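Local coordinates for protein vaginolysin (Gardnerella vaginalis, PDB 5IMY) that probably binds cholesterol in host membranes and perforates them as a pore-forming toxin of the cholesterol-dependent cytolysin family, at residues S173-K181 and K196-K204. Numbering follows the deposited sequence.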
loop_
_atom_site.group_PDB
_atom_site.type_symbol
_atom_site.label_atom_id
_atom_site.label_comp_id
_atom_site.label_asym_id
_atom_site.label_seq_id
_atom_site.Cartn_x
_atom_site.Cartn_y
_atom_site.Cartn_z
ATOM N N SER A 173 14.884 -14.803 -3.956
ATOM C CA SER A 173 14.432 -14.215 -5.207
ATOM C C SER A 173 15.622 -13.641 -5.965
ATOM O O SER A 173 16.499 -13.000 -5.381
ATOM C CB SER A 173 13.403 -13.120 -4.935
ATOM O OG SER A 173 12.379 -13.122 -5.913
ATOM N N ALA A 174 15.659 -13.884 -7.272
ATOM C CA ALA A 174 16.736 -13.368 -8.111
ATOM C C ALA A 174 16.507 -11.878 -8.336
ATOM O O ALA A 174 15.574 -11.486 -9.045
ATOM C CB ALA A 174 16.801 -14.124 -9.434
ATOM N N GLN A 175 17.348 -11.055 -7.733
ATOM C CA GLN A 175 17.242 -9.603 -7.818
ATOM C C GLN A 175 18.536 -8.942 -8.270
ATOM O O GLN A 175 18.492 -8.018 -9.084
ATOM C CB GLN A 175 16.815 -9.038 -6.453
ATOM C CG GLN A 175 15.406 -9.440 -6.039
ATOM C CD GLN A 175 14.346 -8.855 -6.953
ATOM O OE1 GLN A 175 14.573 -7.854 -7.631
ATOM N NE2 GLN A 175 13.176 -9.481 -6.972
ATOM N N SER A 176 19.682 -9.388 -7.762
ATOM C CA SER A 176 20.966 -8.862 -8.200
ATOM C C SER A 176 22.041 -9.887 -7.881
ATOM O O SER A 176 21.927 -10.644 -6.914
ATOM C CB SER A 176 21.292 -7.525 -7.526
ATOM O OG SER A 176 21.588 -7.706 -6.152
ATOM N N MET A 177 23.086 -9.907 -8.707
ATOM C CA MET A 177 24.182 -10.838 -8.477
ATOM C C MET A 177 24.850 -10.606 -7.128
ATOM O O MET A 177 25.492 -11.520 -6.601
ATOM C CB MET A 177 25.218 -10.723 -9.598
ATOM C CG MET A 177 26.308 -11.780 -9.545
ATOM S SD MET A 177 25.665 -13.462 -9.653
ATOM C CE MET A 177 25.028 -13.476 -11.327
ATOM N N ASN A 178 24.708 -9.409 -6.554
ATOM C CA ASN A 178 25.349 -9.108 -5.280
ATOM C C ASN A 178 24.553 -9.651 -4.097
ATOM O O ASN A 178 25.141 -10.192 -3.154
ATOM C CB ASN A 178 25.555 -7.600 -5.142
ATOM C CG ASN A 178 26.963 -7.167 -5.503
ATOM O OD1 ASN A 178 27.750 -7.946 -6.043
ATOM N ND2 ASN A 178 27.290 -5.914 -5.205
ATOM N N GLN A 179 23.223 -9.519 -4.116
ATOM C CA GLN A 179 22.433 -10.070 -3.019
ATOM C C GLN A 179 22.441 -11.594 -3.044
ATOM O O GLN A 179 22.392 -12.229 -1.983
ATOM C CB GLN A 179 21.000 -9.535 -3.068
ATOM C CG GLN A 179 20.205 -9.950 -4.296
ATOM C CD GLN A 179 19.100 -10.945 -3.986
ATOM O OE1 GLN A 179 18.628 -11.046 -2.856
ATOM N NE2 GLN A 179 18.684 -11.689 -5.001
ATOM N N LEU A 180 22.516 -12.197 -4.233
ATOM C CA LEU A 180 22.608 -13.651 -4.317
ATOM C C LEU A 180 23.975 -14.145 -3.859
ATOM O O LEU A 180 24.079 -15.207 -3.232
ATOM C CB LEU A 180 22.317 -14.117 -5.744
ATOM C CG LEU A 180 20.889 -13.875 -6.243
ATOM C CD1 LEU A 180 20.750 -14.318 -7.689
ATOM C CD2 LEU A 180 19.870 -14.593 -5.367
ATOM N N LYS A 181 25.039 -13.398 -4.165
ATOM C CA LYS A 181 26.347 -13.741 -3.620
ATOM C C LYS A 181 26.337 -13.687 -2.098
ATOM O O LYS A 181 27.012 -14.488 -1.443
ATOM C CB LYS A 181 27.417 -12.808 -4.195
ATOM C CG LYS A 181 27.913 -13.242 -5.573
ATOM C CD LYS A 181 28.478 -12.092 -6.403
ATOM C CE LYS A 181 29.967 -11.873 -6.174
ATOM N NZ LYS A 181 30.253 -11.063 -4.961
ATOM N N LYS A 196 21.804 -19.055 -16.448
ATOM C CA LYS A 196 21.517 -17.895 -17.287
ATOM C C LYS A 196 20.411 -17.023 -16.706
ATOM O O LYS A 196 19.303 -16.968 -17.250
ATOM C CB LYS A 196 21.145 -18.351 -18.701
ATOM C CG LYS A 196 22.089 -19.394 -19.290
ATOM C CD LYS A 196 21.635 -19.821 -20.681
ATOM C CE LYS A 196 21.323 -21.312 -20.754
ATOM N NZ LYS A 196 22.526 -22.133 -21.070
ATOM N N ILE A 197 20.700 -16.343 -15.602
ATOM C CA ILE A 197 19.718 -15.484 -14.948
ATOM C C ILE A 197 19.560 -14.202 -15.751
ATOM O O ILE A 197 20.538 -13.646 -16.265
ATOM C CB ILE A 197 20.142 -15.181 -13.499
ATOM C CG1 ILE A 197 20.442 -16.477 -12.738
ATOM C CG2 ILE A 197 19.046 -14.398 -12.782
ATOM C CD1 ILE A 197 21.091 -16.254 -11.384
ATOM N N ASP A 198 18.322 -13.726 -15.861
ATOM C CA ASP A 198 18.008 -12.474 -16.549
ATOM C C ASP A 198 17.473 -11.497 -15.507
ATOM O O ASP A 198 16.287 -11.530 -15.164
ATOM C CB ASP A 198 17.002 -12.703 -17.672
ATOM C CG ASP A 198 16.823 -11.483 -18.553
ATOM O OD1 ASP A 198 17.387 -10.419 -18.221
ATOM O OD2 ASP A 198 16.113 -11.586 -19.578
ATOM N N PHE A 199 18.351 -10.624 -15.005
ATOM C CA PHE A 199 17.943 -9.670 -13.978
ATOM C C PHE A 199 17.102 -8.545 -14.570
ATOM O O PHE A 199 16.096 -8.139 -13.976
ATOM C CB PHE A 199 19.171 -9.098 -13.271
ATOM C CG PHE A 199 19.947 -10.114 -12.481
ATOM C CD1 PHE A 199 19.517 -10.511 -11.226
ATOM C CD2 PHE A 199 21.112 -10.663 -12.990
ATOM C CE1 PHE A 199 20.230 -11.442 -10.497
ATOM C CE2 PHE A 199 21.830 -11.593 -12.265
ATOM C CZ PHE A 199 21.389 -11.984 -11.015
ATOM N N ASP A 200 17.499 -8.022 -15.734
ATOM C CA ASP A 200 16.734 -6.947 -16.358
ATOM C C ASP A 200 15.279 -7.354 -16.556
ATOM O O ASP A 200 14.371 -6.525 -16.432
ATOM C CB ASP A 200 17.361 -6.557 -17.695
ATOM C CG ASP A 200 18.836 -6.230 -17.580
ATOM O OD1 ASP A 200 19.166 -5.098 -17.165
ATOM O OD2 ASP A 200 19.665 -7.105 -17.908
ATOM N N ALA A 201 15.042 -8.630 -16.866
ATOM C CA ALA A 201 13.678 -9.105 -17.062
ATOM C C ALA A 201 12.885 -9.093 -15.763
ATOM O O ALA A 201 11.676 -8.834 -15.779
ATOM C CB ALA A 201 13.696 -10.513 -17.656
ATOM N N VAL A 202 13.538 -9.365 -14.632
ATOM C CA VAL A 202 12.838 -9.373 -13.352
ATOM C C VAL A 202 12.408 -7.963 -12.973
ATOM O O VAL A 202 11.260 -7.727 -12.577
ATOM C CB VAL A 202 13.723 -9.999 -12.258
ATOM C CG1 VAL A 202 12.992 -10.011 -10.919
ATOM C CG2 VAL A 202 14.141 -11.404 -12.649
ATOM N N HIS A 203 13.324 -7.004 -13.088
ATOM C CA HIS A 203 13.045 -5.644 -12.652
ATOM C C HIS A 203 12.103 -4.912 -13.600
ATOM O O HIS A 203 11.495 -3.914 -13.200
ATOM C CB HIS A 203 14.358 -4.879 -12.506
ATOM C CG HIS A 203 15.266 -5.431 -11.448
ATOM N ND1 HIS A 203 15.097 -5.153 -10.108
ATOM C CD2 HIS A 203 16.351 -6.244 -11.533
ATOM C CE1 HIS A 203 16.039 -5.768 -9.413
ATOM N NE2 HIS A 203 16.811 -6.438 -10.252
ATOM N N LYS A 204 11.964 -5.383 -14.839
ATOM C CA LYS A 204 10.951 -4.859 -15.749
ATOM C C LYS A 204 9.591 -5.506 -15.548
ATOM O O LYS A 204 8.646 -5.159 -16.264
ATOM C CB LYS A 204 11.389 -5.060 -17.203
ATOM C CG LYS A 204 12.445 -4.084 -17.677
ATOM C CD LYS A 204 13.096 -4.565 -18.963
ATOM C CE LYS A 204 14.145 -3.582 -19.454
ATOM N NZ LYS A 204 13.567 -2.231 -19.701
#
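Phe199, just after Asp198, the N-cap of a short helix, packs against the turn that leads from strand 166-173 into helix 177-184, and His203 pins the same turn by a hydrogen bond. The contact belongs to the small helices of a cholesterol-dependent cytolysin that join strands 166-173 and 208-223 of its large antiparallel sheet, a position that matches the first transmembrane hairpin in relatives; they would then probably have to refold from helix to β-hairpin as the pore forms. Phe199 CG stands beside its own backbone N (chi1 -65°), which sends the ring across to the turn, where Phe199 CE1 makes van der Waals contact with the backbone at Ser176 N (3.5 Å). Met177 CE reaches Phe199 CE2 (3.8 Å) after its chain bends twice, the two side chains crossing at about a right angle. Leu180 CD1 meets the ring edge near its plane, whereas CG2 of Ile197 sits over the centre of one face and also touches Ala174 CB at 4.0 Å. The Val202 CG1 methyl packs on Ala174 O (3.5 Å). The helix 177-184 is N-capped by Ser176, whose OG accepts from Gln179 N. Thr372 of the long strand 363-389 ties both sides together: its N bonds to Gln175 OE1 and its OG1 to His203 ND1, so that the imidazole is held at both nitrogens. The other, His203 NE2, donates to Gln175 O at 2.6 Å (N-H...O angle 157°), approaching a lone pair in the carbonyl plane, and the oxygen lies near the imidazole plane.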